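Local coordinates for protein amidohydrolase (Brucella melitensis biovar Abortus, PDB 4F0L) that probably acts as a metal-dependent deaminase of the amidohydrolase family, with an iron ion in its metal site in the crystal, at residues S346-L349 with R354-L357. Numbering follows the deposited sequence.
Sequences SQRL and RNVL
R348 stretches its side chain along the backbone of R354 and N355, its CD 3.9 Å from R354 CA and its NE 3.3 Å from N355 N. Those two nitrogens are both donors, so they meet without bonding. The chain runs extended from CG to NE, which carries the guanidinium past the helix surface to lie with one face under R354 CB and N355 N. N355 runs beside it in the same direction, the amide plane turned 73° from the guanidinium. N355 OD1 comes within 3.0 Å of R348 NH2, but the angle is too poor for a hydrogen bond. The stronger partners lie close by: E344, one turn back on the same helix, takes R348 NE in a salt bridge and accepts the backbone N-H groups of V356 and L357, tying the loop to the helix, while T364 bonds N355 OD1.

Helix 336-351 ends here and the chain doubles back beside its last turns, on a part of this TIM-barrel-clan amidohydrolase that lies away from the iron site and against the second subunit. R348 NH1 sits 3.5 Å from R354 NH2, the guanidinium planes 67° apart. Acceptors of the second subunit, which probably offset the two charges, reach both groups: N306 takes R348 NH1 through its O and R354 NH2 through its OD1, the backbone O of A77 takes R354 NH1, and E78 forms a salt bridge with R348 NH2.

Farther along, the contact turns apolar. With chi1 at -55°, Q347 holds CG anti to its carbonyl carbon and crosses L357 at about a right angle, Q347 CG resting 3.7 Å from L357 CD1, while V356 places CG1 3.9 Å from Q347 CB. A314 and T315 of helix 314-319 pack against this apolar group.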
loop_
_atom_site.group_PDB
_atom_site.type_symbol
_atom_site.label_atom_id
_atom_site.label_comp_id
_atom_site.label_asym_id
_atom_site.label_seq_id
_atom_site.Cartn_x
_atom_site.Cartn_y
_atom_site.Cartn_z
ATOM N N SER B 346 7.918 4.409 5.255
ATOM C CA SER B 346 9.184 4.895 4.736
ATOM C C SER B 346 10.044 5.246 5.950
ATOM O O SER B 346 11.266 5.011 5.946
ATOM C CB SER B 346 9.013 6.086 3.782
ATOM O OG SER B 346 8.531 7.258 4.425
ATOM N N GLN B 347 9.408 5.781 6.988
ATOM C CA GLN B 347 10.146 6.161 8.182
ATOM C C GLN B 347 10.609 4.932 8.961
ATOM O O GLN B 347 11.763 4.900 9.428
ATOM C CB GLN B 347 9.351 7.133 9.064
ATOM C CG GLN B 347 8.870 8.394 8.324
ATOM C CD GLN B 347 9.993 9.160 7.661
ATOM O OE1 GLN B 347 9.910 9.524 6.474
ATOM N NE2 GLN B 347 11.038 9.409 8.404
ATOM N N ARG B 348 9.741 3.921 9.072
ATOM C CA ARG B 348 10.083 2.710 9.820
ATOM C C ARG B 348 11.308 2.003 9.229
ATOM O O ARG B 348 12.183 1.528 9.973
ATOM C CB ARG B 348 8.899 1.732 9.887
ATOM C CG ARG B 348 7.734 2.278 10.680
ATOM C CD ARG B 348 6.699 1.256 11.116
ATOM N NE ARG B 348 5.597 1.977 11.744
ATOM C CZ ARG B 348 4.437 1.445 12.124
ATOM N NH1 ARG B 348 4.214 0.138 12.000
ATOM N NH2 ARG B 348 3.504 2.232 12.673
ATOM N N LEU B 349 11.366 1.926 7.902
ATOM C CA LEU B 349 12.488 1.286 7.231
ATOM C C LEU B 349 13.763 2.115 7.358
ATOM O O LEU B 349 14.810 1.573 7.612
ATOM C CB LEU B 349 12.145 0.983 5.766
ATOM C CG LEU B 349 11.086 -0.130 5.559
ATOM C CD1 LEU B 349 10.507 -0.145 4.136
ATOM C CD2 LEU B 349 11.670 -1.497 5.913
ATOM N N ARG B 354 9.385 1.475 15.004
ATOM C CA ARG B 354 7.950 1.486 14.753
ATOM C C ARG B 354 7.303 2.730 15.362
ATOM O O ARG B 354 7.834 3.335 16.295
ATOM C CB ARG B 354 7.287 0.243 15.329
ATOM C CG ARG B 354 7.922 -1.058 14.879
ATOM C CD ARG B 354 7.118 -2.262 15.331
ATOM N NE ARG B 354 5.844 -2.387 14.646
ATOM C CZ ARG B 354 4.630 -2.186 15.168
ATOM N NH1 ARG B 354 4.461 -1.819 16.428
ATOM N NH2 ARG B 354 3.551 -2.369 14.402
ATOM N N ASN B 355 6.120 3.055 14.853
ATOM C CA ASN B 355 5.331 4.212 15.317
ATOM C C ASN B 355 6.177 5.476 15.405
ATOM O O ASN B 355 6.225 6.141 16.424
ATOM C CB ASN B 355 4.675 3.820 16.640
ATOM C CG ASN B 355 3.730 2.650 16.448
ATOM O OD1 ASN B 355 2.865 2.709 15.550
ATOM N ND2 ASN B 355 3.911 1.569 17.233
ATOM N N VAL B 356 6.855 5.754 14.299
ATOM C CA VAL B 356 7.782 6.841 14.208
ATOM C C VAL B 356 7.088 8.185 14.219
ATOM O O VAL B 356 7.563 9.116 14.873
ATOM C CB VAL B 356 8.658 6.736 12.933
ATOM C CG1 VAL B 356 9.564 7.991 12.814
ATOM C CG2 VAL B 356 9.457 5.423 12.981
ATOM N N LEU B 357 5.974 8.290 13.491
ATOM C CA LEU B 357 5.286 9.563 13.334
ATOM C C LEU B 357 4.100 9.750 14.291
ATOM O O LEU B 357 3.382 10.744 14.203
ATOM C CB LEU B 357 4.911 9.801 11.866
ATOM C CG LEU B 357 6.131 9.736 10.892
ATOM C CD1 LEU B 357 5.713 10.037 9.439
ATOM C CD2 LEU B 357 7.294 10.627 11.357
#